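Local coordinates for B12-binding domain-containing protein (Kitasatospora setae, PDB 6WTE), which is the cobalamin-dependent radical SAM methyltransferase TsrM, which binds cobalamin and a [4Fe-4S] cluster and probably transfers methyl groups by a non-radical route, at residues A[70-75]-A[410-415]; A[77-82]-A[436-441]; A[414-419]-A[457-462]. One frame throughout, in Å; residues are numbered along the deposited sequence.

Contact 1. Residues A[70-75]-A[410-415]; sequences NTDTVY and GLRLFP
The cobalamin-binding loop 70-75 of the B12 domain meets the end of strand 404-412 of the radical SAM core through a buried D72-R412 salt bridge. R412 grips the carboxylate side-on: NE donates to D72 OD2 at 2.9 Å and NH2 to D72 OD1 at 3.0 Å, both nearly straight. Each oxygen lies almost in the guanidinium plane, yet the arginine stands above the carboxylate plane, the planes 50° apart. Bends at chi2 and chi3 fold the arginine back to it. An aspartate suits the site: its two oxygens can each take one arginine N-H and one donor from its own loop. T71 OG1 gives a bond to OD1, while V74 N reaches OD2 from the face opposite NE, making an Asx turn. F414 places its CE2 and CZ edge against T71 OG1, 3.6 Å from CE2, and sets CE1 over the rim of one guanidinium face in a cation-pi contact. A water bridges V74 O and R412 N. F414 lines the cobalamin pocket, and T71 N and N70 ND2 bond to the cofactor. Four donors around the buried carboxylate probably keep D72 ionised and limit its rotation, giving the cobalamin loop a charged tie to the other domain.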
loop_
_atom_site.group_PDB
_atom_site.type_symbol
_atom_site.label_atom_id
_atom_site.label_comp_id
_atom_site.label_asym_id
_atom_site.label_seq_id
_atom_site.Cartn_x
_atom_site.Cartn_y
_atom_site.Cartn_z
ATOM N N ASN A 70 5.772 4.250 0.207
ATOM C CA ASN A 70 6.216 3.305 -0.807
ATOM C C ASN A 70 7.733 3.181 -0.754
ATOM O O ASN A 70 8.437 4.193 -0.703
ATOM C CB ASN A 70 5.791 3.749 -2.212
ATOM C CG ASN A 70 4.360 4.268 -2.260
ATOM O OD1 ASN A 70 3.451 3.681 -1.677
ATOM N ND2 ASN A 70 4.161 5.375 -2.963
ATOM N N THR A 71 8.232 1.945 -0.755
ATOM C CA THR A 71 9.674 1.747 -0.882
ATOM C C THR A 71 10.120 1.799 -2.334
ATOM O O THR A 71 11.230 2.255 -2.625
ATOM C CB THR A 71 10.080 0.402 -0.281
ATOM O OG1 THR A 71 9.332 -0.647 -0.918
ATOM C CG2 THR A 71 9.803 0.380 1.207
ATOM N N ASP A 72 9.275 1.313 -3.240
ATOM C CA ASP A 72 9.538 1.282 -4.672
ATOM C C ASP A 72 8.192 1.115 -5.361
ATOM O O ASP A 72 7.152 1.048 -4.704
ATOM C CB ASP A 72 10.525 0.162 -5.057
ATOM C CG ASP A 72 10.039 -1.226 -4.678
ATOM O OD1 ASP A 72 9.976 -1.528 -3.469
ATOM O OD2 ASP A 72 9.740 -2.028 -5.600
ATOM N N THR A 73 8.213 1.048 -6.693
ATOM C CA THR A 73 6.955 0.895 -7.416
ATOM C C THR A 73 6.354 -0.491 -7.247
ATOM O O THR A 73 5.160 -0.659 -7.510
ATOM C CB THR A 73 7.143 1.178 -8.908
ATOM O OG1 THR A 73 7.966 0.159 -9.489
ATOM C CG2 THR A 73 7.783 2.544 -9.120
ATOM N N VAL A 74 7.158 -1.482 -6.843
ATOM C CA VAL A 74 6.722 -2.847 -6.542
ATOM C C VAL A 74 6.415 -3.595 -7.843
ATOM O O VAL A 74 6.066 -4.781 -7.830
ATOM C CB VAL A 74 5.551 -2.824 -5.530
ATOM C CG1 VAL A 74 4.923 -4.185 -5.291
ATOM C CG2 VAL A 74 6.056 -2.277 -4.197
ATOM N N TYR A 75 6.628 -2.941 -8.985
ATOM C CA TYR A 75 6.571 -3.630 -10.272
ATOM C C TYR A 75 7.862 -4.415 -10.455
ATOM O O TYR A 75 8.942 -3.820 -10.534
ATOM C CB TYR A 75 6.403 -2.636 -11.419
ATOM C CG TYR A 75 5.011 -2.081 -11.603
ATOM C CD1 TYR A 75 3.939 -2.916 -11.892
ATOM C CD2 TYR A 75 4.776 -0.715 -11.525
ATOM C CE1 TYR A 75 2.662 -2.405 -12.078
ATOM C CE2 TYR A 75 3.506 -0.198 -11.707
ATOM C CZ TYR A 75 2.454 -1.045 -11.982
ATOM O OH TYR A 75 1.190 -0.528 -12.164
ATOM N N GLY A 410 5.418 -11.206 -12.006
ATOM C CA GLY A 410 6.566 -11.200 -11.121
ATOM C C GLY A 410 6.228 -10.679 -9.734
ATOM O O GLY A 410 5.198 -10.047 -9.502
ATOM N N LEU A 411 7.128 -10.952 -8.786
ATOM C CA LEU A 411 6.912 -10.569 -7.395
ATOM C C LEU A 411 8.165 -9.922 -6.830
ATOM O O LEU A 411 9.218 -10.566 -6.765
ATOM C CB LEU A 411 6.528 -11.782 -6.541
ATOM C CG LEU A 411 6.332 -11.439 -5.061
ATOM C CD1 LEU A 411 5.162 -10.482 -4.899
ATOM C CD2 LEU A 411 6.136 -12.679 -4.213
ATOM N N ARG A 412 8.049 -8.671 -6.392
ATOM C CA ARG A 412 9.095 -8.089 -5.555
ATOM C C ARG A 412 9.059 -8.743 -4.179
ATOM O O ARG A 412 8.002 -8.800 -3.540
ATOM C CB ARG A 412 8.909 -6.573 -5.425
ATOM C CG ARG A 412 9.557 -5.756 -6.528
ATOM C CD ARG A 412 11.000 -5.384 -6.196
ATOM N NE ARG A 412 11.072 -4.502 -5.031
ATOM C CZ ARG A 412 11.715 -4.787 -3.906
ATOM N NH1 ARG A 412 12.382 -5.931 -3.778
ATOM N NH2 ARG A 412 11.706 -3.913 -2.911
ATOM N N LEU A 413 10.214 -9.240 -3.727
ATOM C CA LEU A 413 10.321 -9.966 -2.468
ATOM C C LEU A 413 10.646 -9.029 -1.314
ATOM O O LEU A 413 11.480 -8.135 -1.446
ATOM C CB LEU A 413 11.403 -11.041 -2.565
ATOM C CG LEU A 413 11.119 -12.136 -3.596
ATOM C CD1 LEU A 413 12.280 -13.091 -3.673
ATOM C CD2 LEU A 413 9.840 -12.869 -3.234
ATOM N N PHE A 414 10.002 -9.266 -0.173
ATOM C CA PHE A 414 10.190 -8.484 1.036
ATOM C C PHE A 414 10.469 -9.412 2.211
ATOM O O PHE A 414 10.096 -10.590 2.179
ATOM C CB PHE A 414 8.957 -7.609 1.310
ATOM C CG PHE A 414 8.833 -6.457 0.358
ATOM C CD1 PHE A 414 8.244 -6.631 -0.887
ATOM C CD2 PHE A 414 9.328 -5.208 0.696
ATOM C CE1 PHE A 414 8.140 -5.575 -1.775
ATOM C CE2 PHE A 414 9.223 -4.147 -0.188
ATOM C CZ PHE A 414 8.630 -4.334 -1.424
ATOM N N PRO A 415 11.164 -8.918 3.242
ATOM C CA PRO A 415 11.692 -9.830 4.273
ATOM C C PRO A 415 10.621 -10.545 5.079
ATOM O O PRO A 415 10.829 -11.699 5.474
ATOM C CB PRO A 415 12.543 -8.905 5.157
ATOM C CG PRO A 415 12.032 -7.519 4.870
ATOM C CD PRO A 415 11.654 -7.539 3.430
HETATM O O HOH W 1 5.571 -7.192 -6.636
#

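Contact 2. Residues A[77-82]-A[436-441]; sequences FEQRPF and LQSNTA
Q79 reaches from the loop 77-82 of the B12 domain to the type I beta turn S438-A441, which follows the short strand 436-437 of the radical SAM core. Its CB lies 4.2 Å from N439 ND2, and CG stands beside the backbone N, from where the extended chain carries the amide across to the turn. There CD comes 3.6 Å from N439 CG, and the two amides stack with their planes 25° apart. At the tip the two polar atoms part company. OE1 takes the N-H of N439 at 2.7 Å on an in-plane lone pair, with the hydrogen bond close to straight at 168°, and also receives a water that donates to T440 OG1, whose hydroxyl also bonds to F471 O. NE2 gives a hydrogen to Q437 OE1 at 3.0 Å, a more bent bond, and has a further acceptor in A76 O of its own loop. A glutamine suits this place because one flat group must accept from a backbone N-H and donate to a side-chain carbonyl. An alanine here would probably leave N439 N without its acceptor and Q437 OE1 without this donor, and take the stacking partner from the N439 amide. The two glutamine amides are 61° apart. Around this polar group W495 of helix 491-503 packs against Q79 and N439. N439 ND2 makes a weak bond to F77 O and donates to a water that in turn bonds to E78 O. Q437 is bent at chi2, and its NE2 meets N439 OD1 at 2.9 Å, in the plane of the asparagine carbonyl.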
loop_
_atom_site.group_PDB
_atom_site.type_symbol
_atom_site.label_atom_id
_atom_site.label_comp_id
_atom_site.label_asym_id
_atom_site.label_seq_id
_atom_site.Cartn_x
_atom_site.Cartn_y
_atom_site.Cartn_z
ATOM N N PHE A 77 9.267 -6.035 -12.897
ATOM C CA PHE A 77 10.091 -5.788 -14.073
ATOM C C PHE A 77 10.760 -4.418 -14.043
ATOM O O PHE A 77 11.715 -4.199 -14.796
ATOM C CB PHE A 77 9.251 -5.927 -15.347
ATOM C CG PHE A 77 7.915 -5.250 -15.264
ATOM C CD1 PHE A 77 6.824 -5.894 -14.700
ATOM C CD2 PHE A 77 7.748 -3.957 -15.744
ATOM C CE1 PHE A 77 5.597 -5.267 -14.613
ATOM C CE2 PHE A 77 6.516 -3.328 -15.665
ATOM C CZ PHE A 77 5.443 -3.982 -15.097
ATOM N N GLU A 78 10.316 -3.515 -13.169
ATOM C CA GLU A 78 10.826 -2.149 -13.140
ATOM C C GLU A 78 11.936 -1.952 -12.116
ATOM O O GLU A 78 13.009 -1.450 -12.461
ATOM C CB GLU A 78 9.692 -1.162 -12.844
ATOM C CG GLU A 78 10.110 0.288 -13.034
ATOM C CD GLU A 78 8.991 1.267 -12.749
ATOM O OE1 GLU A 78 7.908 0.827 -12.304
ATOM O OE2 GLU A 78 9.206 2.480 -12.971
ATOM N N GLN A 79 11.700 -2.340 -10.867
ATOM C CA GLN A 79 12.685 -2.197 -9.799
ATOM C C GLN A 79 13.156 -0.746 -9.687
ATOM O O GLN A 79 14.348 -0.427 -9.765
ATOM C CB GLN A 79 13.848 -3.163 -10.021
ATOM C CG GLN A 79 13.400 -4.608 -9.883
ATOM C CD GLN A 79 14.430 -5.591 -10.370
ATOM O OE1 GLN A 79 15.632 -5.369 -10.234
ATOM N NE2 GLN A 79 13.965 -6.687 -10.954
ATOM N N ARG A 80 12.176 0.135 -9.513
ATOM C CA ARG A 80 12.436 1.560 -9.352
ATOM C C ARG A 80 12.218 1.947 -7.899
ATOM O O ARG A 80 11.068 2.011 -7.442
ATOM C CB ARG A 80 11.545 2.401 -10.267
ATOM C CG ARG A 80 11.660 3.895 -9.983
ATOM C CD ARG A 80 11.349 4.746 -11.201
ATOM N NE ARG A 80 11.483 6.168 -10.898
ATOM C CZ ARG A 80 10.468 6.961 -10.569
ATOM N NH1 ARG A 80 9.235 6.472 -10.504
ATOM N NH2 ARG A 80 10.683 8.242 -10.306
ATOM N N PRO A 81 13.276 2.201 -7.136
ATOM C CA PRO A 81 13.112 2.523 -5.717
ATOM C C PRO A 81 12.723 3.973 -5.487
ATOM O O PRO A 81 13.012 4.858 -6.294
ATOM C CB PRO A 81 14.504 2.251 -5.139
ATOM C CG PRO A 81 15.417 2.585 -6.259
ATOM C CD PRO A 81 14.698 2.152 -7.522
ATOM N N PHE A 82 12.051 4.200 -4.357
ATOM C CA PHE A 82 11.801 5.542 -3.853
ATOM C C PHE A 82 12.646 5.903 -2.637
ATOM O O PHE A 82 12.742 7.089 -2.308
ATOM C CB PHE A 82 10.323 5.710 -3.465
ATOM C CG PHE A 82 9.361 5.567 -4.612
ATOM C CD1 PHE A 82 9.422 6.426 -5.698
ATOM C CD2 PHE A 82 8.371 4.599 -4.584
ATOM C CE1 PHE A 82 8.525 6.305 -6.749
ATOM C CE2 PHE A 82 7.469 4.474 -5.631
ATOM C CZ PHE A 82 7.551 5.325 -6.713
ATOM N N LEU A 436 15.029 -16.398 -8.313
ATOM C CA LEU A 436 15.503 -15.135 -7.763
ATOM C C LEU A 436 16.118 -14.284 -8.869
ATOM O O LEU A 436 16.890 -14.781 -9.694
ATOM C CB LEU A 436 16.536 -15.418 -6.676
ATOM C CG LEU A 436 16.747 -14.494 -5.492
ATOM C CD1 LEU A 436 15.420 -14.218 -4.831
ATOM C CD2 LEU A 436 17.672 -15.194 -4.530
ATOM N N GLN A 437 15.801 -12.991 -8.870
ATOM C CA GLN A 437 16.235 -12.120 -9.953
ATOM C C GLN A 437 16.355 -10.689 -9.447
ATOM O O GLN A 437 15.585 -10.250 -8.589
ATOM C CB GLN A 437 15.249 -12.174 -11.131
ATOM C CG GLN A 437 15.742 -11.559 -12.447
ATOM C CD GLN A 437 15.533 -10.044 -12.541
ATOM O OE1 GLN A 437 14.766 -9.456 -11.781
ATOM N NE2 GLN A 437 16.218 -9.416 -13.487
ATOM N N SER A 438 17.318 -9.963 -10.007
ATOM C CA SER A 438 17.386 -8.518 -9.835
ATOM C C SER A 438 18.074 -7.921 -11.049
ATOM O O SER A 438 19.075 -8.462 -11.528
ATOM C CB SER A 438 18.143 -8.110 -8.567
ATOM O OG SER A 438 18.149 -6.696 -8.449
ATOM N N ASN A 439 17.537 -6.796 -11.537
ATOM C CA ASN A 439 18.080 -6.174 -12.739
ATOM C C ASN A 439 19.505 -5.680 -12.556
ATOM O O ASN A 439 20.226 -5.538 -13.548
ATOM C CB ASN A 439 17.212 -4.997 -13.175
ATOM C CG ASN A 439 15.847 -5.427 -13.658
ATOM O OD1 ASN A 439 15.601 -6.609 -13.899
ATOM N ND2 ASN A 439 14.954 -4.464 -13.816
ATOM N N THR A 440 19.918 -5.386 -11.324
ATOM C CA THR A 440 21.241 -4.842 -11.046
ATOM C C THR A 440 22.143 -5.839 -10.323
ATOM O O THR A 440 23.157 -5.444 -9.741
ATOM C CB THR A 440 21.113 -3.553 -10.234
ATOM O OG1 THR A 440 20.379 -3.825 -9.037
ATOM C CG2 THR A 440 20.366 -2.499 -11.036
ATOM N N ALA A 441 21.790 -7.121 -10.341
ATOM C CA ALA A 441 22.572 -8.121 -9.625
ATOM C C ALA A 441 23.908 -8.363 -10.315
ATOM O O ALA A 441 23.968 -8.571 -11.530
ATOM C CB ALA A 441 21.792 -9.429 -9.519
HETATM O O HOH W 2 16.125 -1.724 -12.852
HETATM O O HOH W 3 17.243 -3.640 -8.819
#

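Contact 3. Residues A[414-419]-A[457-462]; sequences FPYTPM and AEYERQ
Two short hydrogen bonds from tyrosine hydroxyls join P415 and Y416 to Y459 and E460, one running in each direction between the segments. Y459 OH donates to P415 O at 2.7 Å, lying in the plane of that carbonyl and on one of its lone pairs. Y416 OH donates to E460 OE2, also at 2.7 Å, using the anti lone pair of the carboxylate, which is turned 84° from the phenol ring. The other oxygen, E460 OE1, accepts from A114 N at the start of helix 112-119, so each carboxylate oxygen has a donor and the glutamate links the radical SAM core to the B12 domain. Its chain, extended beyond CG, is what carries the carboxylate to both partners. Tyrosine suits both positions by pairing a packing ring with a hydroxyl donor at its tip.

P415 and Y416 lie in the loop between strand 404-412 and helix 418-427, packed on the short helix 456-461. T417 is the N-cap of helix 418-427, its OG1 accepting from G420 N.

Farther out the contact is apolar. With CG anti to the backbone N (chi1 176°), the Y459 ring reaches the proline, and its CE2 comes within 3.3 Å of P415 CB, a tight approach. The rings of Y416 and Y459 meet obliquely, their planes at 58°, with Y416 CE1 in line with the Y459 ring edge and 3.8 Å from CE2. P415 CB also lies over the rim of one face of Y416. Next along the proline ring, P415 CG rests 3.9 Å from E460 CG, the two side chains crossing at about a right angle.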
loop_
_atom_site.group_PDB
_atom_site.type_symbol
_atom_site.label_atom_id
_atom_site.label_comp_id
_atom_site.label_asym_id
_atom_site.label_seq_id
_atom_site.Cartn_x
_atom_site.Cartn_y
_atom_site.Cartn_z
ATOM N N PHE A 414 10.002 -9.266 -0.173
ATOM C CA PHE A 414 10.190 -8.484 1.036
ATOM C C PHE A 414 10.469 -9.412 2.211
ATOM O O PHE A 414 10.096 -10.590 2.179
ATOM C CB PHE A 414 8.957 -7.609 1.310
ATOM C CG PHE A 414 8.833 -6.457 0.358
ATOM C CD1 PHE A 414 8.244 -6.631 -0.887
ATOM C CD2 PHE A 414 9.328 -5.208 0.696
ATOM C CE1 PHE A 414 8.140 -5.575 -1.775
ATOM C CE2 PHE A 414 9.223 -4.147 -0.188
ATOM C CZ PHE A 414 8.630 -4.334 -1.424
ATOM N N PRO A 415 11.164 -8.918 3.242
ATOM C CA PRO A 415 11.692 -9.830 4.273
ATOM C C PRO A 415 10.621 -10.545 5.079
ATOM O O PRO A 415 10.829 -11.699 5.474
ATOM C CB PRO A 415 12.543 -8.905 5.157
ATOM C CG PRO A 415 12.032 -7.519 4.870
ATOM C CD PRO A 415 11.654 -7.539 3.430
ATOM N N TYR A 416 9.486 -9.906 5.342
ATOM C CA TYR A 416 8.490 -10.528 6.203
ATOM C C TYR A 416 7.287 -10.965 5.386
ATOM O O TYR A 416 6.141 -10.644 5.708
ATOM C CB TYR A 416 8.104 -9.574 7.330
ATOM C CG TYR A 416 9.334 -9.127 8.068
ATOM C CD1 TYR A 416 10.057 -10.031 8.832
ATOM C CD2 TYR A 416 9.806 -7.824 7.958
ATOM C CE1 TYR A 416 11.207 -9.649 9.497
ATOM C CE2 TYR A 416 10.963 -7.423 8.626
ATOM C CZ TYR A 416 11.658 -8.347 9.388
ATOM O OH TYR A 416 12.800 -7.983 10.056
ATOM N N THR A 417 7.563 -11.682 4.310
ATOM C CA THR A 417 6.557 -12.398 3.557
ATOM C C THR A 417 6.945 -13.866 3.524
ATOM O O THR A 417 8.136 -14.193 3.543
ATOM C CB THR A 417 6.423 -11.874 2.123
ATOM O OG1 THR A 417 7.630 -12.145 1.395
ATOM C CG2 THR A 417 6.152 -10.374 2.121
ATOM N N PRO A 418 5.974 -14.774 3.518
ATOM C CA PRO A 418 6.327 -16.195 3.431
ATOM C C PRO A 418 7.224 -16.506 2.242
ATOM O O PRO A 418 8.145 -17.327 2.372
ATOM C CB PRO A 418 4.956 -16.880 3.335
ATOM C CG PRO A 418 4.033 -15.945 4.074
ATOM C CD PRO A 418 4.528 -14.568 3.743
ATOM N N MET A 419 7.011 -15.836 1.103
ATOM C CA MET A 419 7.870 -16.037 -0.063
ATOM C C MET A 419 9.301 -15.610 0.229
ATOM O O MET A 419 10.249 -16.356 -0.039
ATOM C CB MET A 419 7.329 -15.267 -1.271
ATOM C CG MET A 419 6.218 -15.979 -2.033
ATOM S SD MET A 419 6.844 -17.402 -2.944
ATOM C CE MET A 419 7.665 -16.610 -4.329
ATOM N N ALA A 457 18.176 -5.185 10.662
ATOM C CA ALA A 457 18.533 -4.350 9.521
ATOM C C ALA A 457 19.234 -5.157 8.436
ATOM O O ALA A 457 18.953 -4.975 7.247
ATOM C CB ALA A 457 19.406 -3.176 9.962
ATOM N N GLU A 458 20.155 -6.050 8.819
ATOM C CA GLU A 458 20.821 -6.871 7.811
ATOM C C GLU A 458 19.828 -7.762 7.085
ATOM O O GLU A 458 19.884 -7.889 5.858
ATOM C CB GLU A 458 21.925 -7.729 8.437
ATOM C CG GLU A 458 22.624 -8.594 7.396
ATOM C CD GLU A 458 23.689 -9.507 7.976
ATOM O OE1 GLU A 458 23.828 -9.565 9.215
ATOM O OE2 GLU A 458 24.381 -10.167 7.179
ATOM N N TYR A 459 18.916 -8.394 7.826
ATOM C CA TYR A 459 17.937 -9.276 7.193
ATOM C C TYR A 459 17.028 -8.506 6.244
ATOM O O TYR A 459 16.633 -9.020 5.189
ATOM C CB TYR A 459 17.107 -10.001 8.255
ATOM C CG TYR A 459 16.019 -10.846 7.636
ATOM C CD1 TYR A 459 16.349 -11.957 6.877
ATOM C CD2 TYR A 459 14.669 -10.522 7.782
ATOM C CE1 TYR A 459 15.383 -12.735 6.289
ATOM C CE2 TYR A 459 13.683 -11.304 7.188
ATOM C CZ TYR A 459 14.050 -12.403 6.439
ATOM O OH TYR A 459 13.094 -13.198 5.840
ATOM N N GLU A 460 16.690 -7.266 6.598
ATOM C CA GLU A 460 15.746 -6.508 5.786
ATOM C C GLU A 460 16.421 -5.885 4.571
ATOM O O GLU A 460 15.845 -5.877 3.477
ATOM C CB GLU A 460 15.070 -5.436 6.643
ATOM C CG GLU A 460 14.217 -6.008 7.764
ATOM C CD GLU A 460 13.791 -4.962 8.772
ATOM O OE1 GLU A 460 14.080 -3.768 8.553
ATOM O OE2 GLU A 460 13.168 -5.332 9.786
ATOM N N ARG A 461 17.641 -5.370 4.735
ATOM C CA ARG A 461 18.238 -4.581 3.662
ATOM C C ARG A 461 18.618 -5.436 2.459
ATOM O O ARG A 461 18.668 -4.923 1.339
ATOM C CB ARG A 461 19.454 -3.810 4.186
ATOM C CG ARG A 461 20.675 -4.675 4.473
ATOM C CD ARG A 461 21.679 -3.937 5.362
ATOM N NE ARG A 461 22.866 -4.754 5.579
ATOM C CZ ARG A 461 23.553 -4.812 6.717
ATOM N NH1 ARG A 461 23.172 -4.106 7.778
ATOM N NH2 ARG A 461 24.622 -5.595 6.796
ATOM N N GLN A 462 18.877 -6.734 2.660
ATOM C CA GLN A 462 19.357 -7.574 1.566
ATOM C C GLN A 462 18.323 -7.724 0.458
ATOM O O GLN A 462 18.679 -8.077 -0.670
ATOM C CB GLN A 462 19.753 -8.960 2.091
ATOM C CG GLN A 462 18.586 -9.713 2.695
ATOM C CD GLN A 462 18.953 -11.086 3.235
ATOM O OE1 GLN A 462 19.922 -11.703 2.804
ATOM N NE2 GLN A 462 18.155 -11.574 4.181
#

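In the fold
Contacts 1 and 2 join the same loop of the B12 domain, between strand 63-67 and helix 83-96, to the radical SAM core; their centres are about 9 Å apart, and T71 with F82 and T73 with E78 connect them directly. Both reach the sheet that holds strands 404-412 and 436-437. Contact 3 joins two segments of the core, its centre about 11 Å from that of contact 1 and about 15 Å from that of contact 2. Along the chain the loop segments come first, then 410-419, 436-441 and 457-462. Contacts 1 and 2 thus tie the loop to the core, and contact 3 holds the F414-P415 region, shared with contact 1, to helix 456-461, consistent with a fixed domain arrangement around cobalamin.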